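Local coordinates for uncharacterized protein (Legionella pneumophila subsp. pneumophila, PDB 4WRP) that is of unknown function but probably acts as an effector protein of the bacterium, here represented by its C-terminal, all-helical DUF5617 domain, at residues 91-94 and 95-99; 112-115 and 116-120. All blocks are in the same frame, centred on the assembly; numbering follows the deposited sequence.

Contact 1 (91-94 and 95-99) and contact 2 (112-115 and 116-120) follow each other in series along the chain. Their centres lie about 43 Å apart, and their nearest atoms are about 28 Å apart, so they do not touch. Contact 1 takes up nearly all of helix 90-98. Its centre is about 9 Å from the centre of the chain. Its leucines pack against three other helices of the domain. Contact 2 holds the short helix 114-117. Its centre is about 40 Å from the centre of the chain. The chain between them leaves the helical bundle as an extended tail. Both contacts belong to the DUF5617 family region, but only contact 1 contributes to the packed bundle.

Contact 1: 91-94 and 95-99; sequences RALV and DRLDN
Four consecutive i to i+4 backbone bonds join 91-94 to 95-99, running from Asp-95 N to Arg-91 O through to Asp-98 N to Val-94 O (2.8 Å). This is one continuous alpha-helix, nearly the whole of the short helix 90-98 in an all-helical domain. On its buried face Leu-93 and Leu-97 are one turn apart, and Leu-93 CG lies 4.5 Å from Leu-97 CD1. The torsions differ: Leu-93 holds CG anti to its N (chi1 178°), whereas Leu-97 turns CG anti to its carbonyl carbon, and this sets Leu-97 CG 3.5 Å from Leu-93 O. Both leucines touch Ile-78 of helix 68-83. Leu-93 also meets Ile-38 and Ile-41, and Leu-97 meets Leu-45, Trp-13 and Phe-17.

Arg-91 and Asp-95 are exposed. They run alongside each other, pointing the same way, but meet through the aliphatic part of the arginine: CG of Arg-91 is 4.2 Å from OD2 of Asp-95. NE of Arg-91 stays 6.3 Å from OD2 of Asp-95, so any attraction is probably weak. Arg-96 bridges to Glu-81 of helix 68-83, and Asp-98 to Arg-14 of helix 6-21. Asn-99 leaves the helical conformation, and Asp-95 O takes two of its N-H groups from opposite faces of the carbonyl plane: Asn-99 N at 3.1 Å and Asn-99 ND2 at 2.9 Å.

Contact 2: 112-115 and 116-120; sequences GTLK and EQIGF
The chi1 of Thr-113, 36°, places OG1 between its backbone N and carbonyl carbon, while Gln-117 has CG anti to its own carbonyl carbon (chi1 -75°) and bends at chi2, which carries its amide back to the threonine. The two side chains approach at a slant. NE2 of Gln-117 comes to 3.0 Å from OG1 of Thr-113 and also lies close to the threonine CB.

Glu-116 runs beside Thr-113, pointing the same way. Its chain is extended beyond CG, and OE2 of Glu-116 ends 3.2 Å from the methyl CG2 of Thr-113. The amide of Gln-117 thus lies at the hydroxyl of the threonine, while the carboxylate of Glu-116 merely packs against its methyl.

The backbone forms a weakly bonded helical turn at about 114-117. Gln-117 N donates to Thr-113 O at 2.9 Å, with a C=O...N angle of 161°. Glu-116 N makes a weak bond to Thr-113 O at 3.1 Å. The next bond, Ile-118 N to Leu-114 O, is also weak, at 3.2 Å. At Ile-118 the backbone is extended.

Leu-114 and Ile-118 lie side by side, their CD1 methyls 4.2 Å apart. Further along, CG2 of Ile-118 sits over one face of the Phe-120 ring, toward its rim.

The turn is a surface element near the end of the chain. Helix 90-98 precedes it in sequence, and the centres of the two contacts are about 43 Å apart. The domain has no strands.

Contact 1: 91-94 and 95-99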
ATOM      1  N   ARG A  91       3.895   1.650  14.563  1.00 30.45           N
ATOM      2  CA  ARG A  91       3.490   0.244  14.504  1.00 33.39           C
ATOM      3  C   ARG A  91       2.097   0.031  13.915  1.00 30.78           C
ATOM      4  O   ARG A  91       1.898  -0.855  13.080  1.00 29.44           O
ATOM      5  CB  ARG A  91       3.598  -0.389  15.907  1.00 39.26           C
ATOM      6  CG  ARG A  91       2.937  -1.725  16.045  1.00 47.14           C
ATOM      7  CD  ARG A  91       3.079  -2.291  17.480  1.00 58.80           C
ATOM      8  NE  ARG A  91       4.425  -2.075  18.037  1.00 63.27           N
ATOM      9  CZ  ARG A  91       4.801  -1.056  18.819  1.00 67.63           C
ATOM     10  NH1 ARG A  91       6.075  -0.993  19.224  1.00 69.79           N
ATOM     11  NH2 ARG A  91       3.934  -0.108  19.200  1.00 68.99           N
ATOM     12  N   ALA A  92       1.130   0.830  14.331  1.00 30.02           N
ATOM     13  CA  ALA A  92      -0.214   0.729  13.757  1.00 28.96           C
ATOM     14  C   ALA A  92      -0.225   1.114  12.307  1.00 26.48           C
ATOM     15  O   ALA A  92      -0.919   0.507  11.511  1.00 25.07           O
ATOM     16  CB  ALA A  92      -1.190   1.621  14.498  1.00 29.58           C
ATOM     17  N   LEU A  93       0.490   2.181  11.969  1.00 26.61           N
ATOM     18  CA  LEU A  93       0.596   2.611  10.561  1.00 23.49           C
ATOM     19  C   LEU A  93       1.190   1.517   9.682  1.00 22.51           C
ATOM     20  O   LEU A  93       0.695   1.243   8.577  1.00 19.23           O
ATOM     21  CB  LEU A  93       1.393   3.903  10.468  1.00 23.67           C
ATOM     22  CG  LEU A  93       1.661   4.481   9.089  1.00 23.47           C
ATOM     23  CD1 LEU A  93       0.338   4.582   8.277  1.00 24.21           C
ATOM     24  CD2 LEU A  93       2.339   5.845   9.222  1.00 24.81           C
ATOM     25  N   VAL A  94       2.287   0.878  10.125  1.00 24.00           N
ATOM     26  CA  VAL A  94       2.802  -0.175   9.300  1.00 26.81           C
ATOM     27  C   VAL A  94       1.946  -1.445   9.263  1.00 27.55           C
ATOM     28  O   VAL A  94       1.966  -2.170   8.260  1.00 27.59           O
ATOM     29  CB  VAL A  94       4.274  -0.531   9.529  1.00 29.67           C
ATOM     30  CG1 VAL A  94       5.153   0.715   9.480  1.00 28.84           C
ATOM     31  CG2 VAL A  94       4.436  -1.297  10.786  1.00 32.95           C
ATOM     32  N   ASP A  95       1.158  -1.721  10.299  1.00 29.11           N
ATOM     33  CA  ASP A  95       0.144  -2.796  10.172  1.00 27.44           C
ATOM     34  C   ASP A  95      -0.890  -2.460   9.109  1.00 25.88           C
ATOM     35  O   ASP A  95      -1.313  -3.342   8.377  1.00 25.87           O
ATOM     36  CB  ASP A  95      -0.574  -3.083  11.493  1.00 29.82           C
ATOM     37  CG  ASP A  95       0.327  -3.880  12.502  1.00 35.26           C
ATOM     38  OD1 ASP A  95       1.228  -4.611  12.055  1.00 36.58           O
ATOM     39  OD2 ASP A  95       0.110  -3.782  13.724  1.00 37.36           O
ATOM     40  N   ARG A  96      -1.317  -1.211   9.051  1.00 23.56           N
ATOM     41  CA  ARG A  96      -2.257  -0.796   8.011  1.00 23.49           C
ATOM     42  C   ARG A  96      -1.650  -1.059   6.642  1.00 23.33           C
ATOM     43  O   ARG A  96      -2.306  -1.625   5.770  1.00 23.63           O
ATOM     44  CB  ARG A  96      -2.640   0.686   8.177  1.00 23.01           C
ATOM     45  CG  ARG A  96      -3.514   1.251   7.053  1.00 24.70           C
ATOM     46  CD  ARG A  96      -5.020   0.903   7.192  1.00 27.35           C
ATOM     47  NE  ARG A  96      -5.828   1.692   6.249  1.00 30.11           N
ATOM     48  CZ  ARG A  96      -6.216   1.351   5.012  1.00 30.48           C
ATOM     49  NH1 ARG A  96      -6.000   0.153   4.463  1.00 29.86           N
ATOM     50  NH2 ARG A  96      -6.878   2.252   4.293  1.00 31.23           N
ATOM     51  N   LEU A  97      -0.380  -0.665   6.447  1.00 24.03           N
ATOM     52  CA  LEU A  97       0.280  -0.843   5.160  1.00 23.18           C
ATOM     53  C   LEU A  97       0.438  -2.305   4.838  1.00 24.41           C
ATOM     54  O   LEU A  97       0.200  -2.758   3.696  1.00 25.95           O
ATOM     55  CB  LEU A  97       1.618  -0.124   5.107  1.00 22.94           C
ATOM     56  CG  LEU A  97       1.518   1.384   5.174  1.00 22.06           C
ATOM     57  CD1 LEU A  97       2.851   1.980   5.579  1.00 23.00           C
ATOM     58  CD2 LEU A  97       1.074   1.965   3.830  1.00 23.16           C
ATOM     59  N   ASP A  98       0.731  -3.066   5.854  1.00 25.11           N
ATOM     60  CA  ASP A  98       0.996  -4.492   5.674  1.00 27.97           C
ATOM     61  C   ASP A  98      -0.210  -5.168   5.088  1.00 27.12           C
ATOM     62  O   ASP A  98      -0.109  -5.904   4.130  1.00 27.43           O
ATOM     63  CB  ASP A  98       1.284  -5.110   7.030  1.00 32.00           C
ATOM     64  CG  ASP A  98       2.307  -6.180   6.974  1.00 41.39           C
ATOM     65  OD1 ASP A  98       2.647  -6.628   5.850  1.00 44.52           O
ATOM     66  OD2 ASP A  98       2.758  -6.589   8.087  1.00 43.19           O
ATOM     67  N   ASN A  99      -1.381  -4.806   5.619  1.00 25.87           N
ATOM     68  CA  ASN A  99      -2.628  -5.498   5.342  1.00 27.12           C
ATOM     69  C   ASN A  99      -3.545  -4.825   4.309  1.00 28.28           C
ATOM     70  O   ASN A  99      -4.736  -5.174   4.222  1.00 28.88           O
ATOM     71  CB  ASN A  99      -3.352  -5.605   6.683  1.00 28.11           C
ATOM     72  CG  ASN A  99      -2.629  -6.551   7.625  1.00 28.42           C
ATOM     73  OD1 ASN A  99      -2.470  -7.708   7.305  1.00 31.32           O
ATOM     74  ND2 ASN A  99      -2.206  -6.074   8.760  1.00 28.63           N
TER

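Contact 2: 112-115 and 116-120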
ATOM      1  N   GLY A 112     -25.935 -11.779 -13.773  1.00 67.87           N
ATOM      2  CA  GLY A 112     -27.230 -12.133 -13.180  1.00 71.48           C
ATOM      3  C   GLY A 112     -27.336 -13.656 -13.110  1.00 68.93           C
ATOM      4  O   GLY A 112     -26.568 -14.376 -13.790  1.00 63.63           O
ATOM      5  N   THR A 113     -28.275 -14.144 -12.299  1.00 63.00           N
ATOM      6  CA  THR A 113     -28.383 -15.576 -12.017  1.00 62.51           C
ATOM      7  C   THR A 113     -29.765 -16.138 -12.370  1.00 57.44           C
ATOM      8  O   THR A 113     -30.124 -17.220 -11.929  1.00 60.74           O
ATOM      9  CB  THR A 113     -28.027 -15.874 -10.526  1.00 65.81           C
ATOM     10  OG1 THR A 113     -28.499 -14.812  -9.694  1.00 69.88           O
ATOM     11  CG2 THR A 113     -26.503 -16.001 -10.312  1.00 66.65           C
ATOM     12  N   LEU A 114     -30.531 -15.427 -13.192  1.00 53.14           N
ATOM     13  CA  LEU A 114     -31.879 -15.883 -13.552  1.00 48.57           C
ATOM     14  C   LEU A 114     -31.857 -17.220 -14.301  1.00 48.62           C
ATOM     15  O   LEU A 114     -32.679 -18.110 -14.040  1.00 48.29           O
ATOM     16  CB  LEU A 114     -32.603 -14.801 -14.367  1.00 46.23           C
ATOM     17  CG  LEU A 114     -34.112 -14.941 -14.579  1.00 43.99           C
ATOM     18  CD1 LEU A 114     -34.868 -15.081 -13.267  1.00 43.89           C
ATOM     19  CD2 LEU A 114     -34.651 -13.747 -15.336  1.00 43.36           C
ATOM     20  N   LYS A 115     -30.927 -17.376 -15.238  1.00 49.20           N
ATOM     21  CA  LYS A 115     -30.826 -18.634 -15.959  1.00 51.60           C
ATOM     22  C   LYS A 115     -30.366 -19.783 -15.074  1.00 52.13           C
ATOM     23  O   LYS A 115     -30.732 -20.924 -15.335  1.00 51.10           O
ATOM     24  CB  LYS A 115     -29.979 -18.538 -17.236  1.00 52.54           C
ATOM     25  CG  LYS A 115     -28.545 -18.124 -17.076  1.00 54.80           C
ATOM     26  CD  LYS A 115     -27.881 -18.084 -18.449  1.00 57.84           C
ATOM     27  CE  LYS A 115     -26.583 -17.310 -18.446  1.00 58.11           C
ATOM     28  NZ  LYS A 115     -26.014 -17.265 -19.825  1.00 62.04           N
ATOM     29  N   GLU A 116     -29.603 -19.505 -14.023  1.00 53.94           N
ATOM     30  CA  GLU A 116     -29.243 -20.584 -13.105  1.00 58.91           C
ATOM     31  C   GLU A 116     -30.458 -20.947 -12.241  1.00 57.76           C
ATOM     32  O   GLU A 116     -30.747 -22.127 -12.045  1.00 62.33           O
ATOM     33  CB  GLU A 116     -27.967 -20.286 -12.301  1.00 63.03           C
ATOM     34  CG  GLU A 116     -28.124 -19.496 -11.014  1.00 68.67           C
ATOM     35  CD  GLU A 116     -26.980 -19.744 -10.043  1.00 77.52           C
ATOM     36  OE1 GLU A 116     -27.173 -20.520  -9.076  1.00 83.96           O
ATOM     37  OE2 GLU A 116     -25.879 -19.182 -10.247  1.00 80.44           O
ATOM     38  N   GLN A 117     -31.216 -19.948 -11.803  1.00 53.44           N
ATOM     39  CA  GLN A 117     -32.349 -20.210 -10.905  1.00 54.58           C
ATOM     40  C   GLN A 117     -33.602 -20.813 -11.529  1.00 49.10           C
ATOM     41  O   GLN A 117     -34.483 -21.231 -10.809  1.00 47.55           O
ATOM     42  CB  GLN A 117     -32.736 -18.949 -10.163  1.00 59.18           C
ATOM     43  CG  GLN A 117     -31.755 -18.628  -9.055  1.00 66.31           C
ATOM     44  CD  GLN A 117     -31.574 -17.142  -8.893  1.00 74.87           C
ATOM     45  OE1 GLN A 117     -32.497 -16.350  -9.165  1.00 76.83           O
ATOM     46  NE2 GLN A 117     -30.381 -16.742  -8.455  1.00 78.86           N
ATOM     47  N   ILE A 118     -33.690 -20.886 -12.848  1.00 45.45           N
ATOM     48  CA  ILE A 118     -34.794 -21.599 -13.454  1.00 44.20           C
ATOM     49  C   ILE A 118     -34.349 -23.016 -13.825  1.00 44.53           C
ATOM     50  O   ILE A 118     -33.513 -23.186 -14.680  1.00 45.27           O
ATOM     51  CB  ILE A 118     -35.343 -20.840 -14.662  1.00 42.63           C
ATOM     52  CG1 ILE A 118     -36.044 -19.568 -14.163  1.00 42.79           C
ATOM     53  CG2 ILE A 118     -36.338 -21.724 -15.396  1.00 42.96           C
ATOM     54  CD1 ILE A 118     -36.205 -18.500 -15.203  1.00 42.57           C
ATOM     55  N   GLY A 119     -34.939 -24.028 -13.202  1.00 46.93           N
ATOM     56  CA  GLY A 119     -34.425 -25.402 -13.293  1.00 48.43           C
ATOM     57  C   GLY A 119     -34.310 -25.901 -14.719  1.00 49.00           C
ATOM     58  O   GLY A 119     -33.289 -26.435 -15.101  1.00 50.86           O
ATOM     59  N   PHE A 120     -35.333 -25.673 -15.537  1.00 46.43           N
ATOM     60  CA  PHE A 120     -35.290 -26.188 -16.889  1.00 48.08           C
ATOM     61  C   PHE A 120     -34.407 -25.453 -17.896  1.00 49.48           C
ATOM     62  O   PHE A 120     -34.369 -25.880 -19.061  1.00 50.93           O
ATOM     63  CB  PHE A 120     -36.688 -26.354 -17.467  1.00 47.08           C
ATOM     64  CG  PHE A 120     -37.373 -25.062 -17.803  1.00 45.99           C
ATOM     65  CD1 PHE A 120     -37.114 -24.402 -18.991  1.00 47.07           C
ATOM     66  CD2 PHE A 120     -38.331 -24.531 -16.941  1.00 44.23           C
ATOM     67  CE1 PHE A 120     -37.785 -23.215 -19.305  1.00 49.23           C
ATOM     68  CE2 PHE A 120     -38.995 -23.350 -17.258  1.00 44.09           C
ATOM     69  CZ  PHE A 120     -38.733 -22.695 -18.437  1.00 44.56           C
TER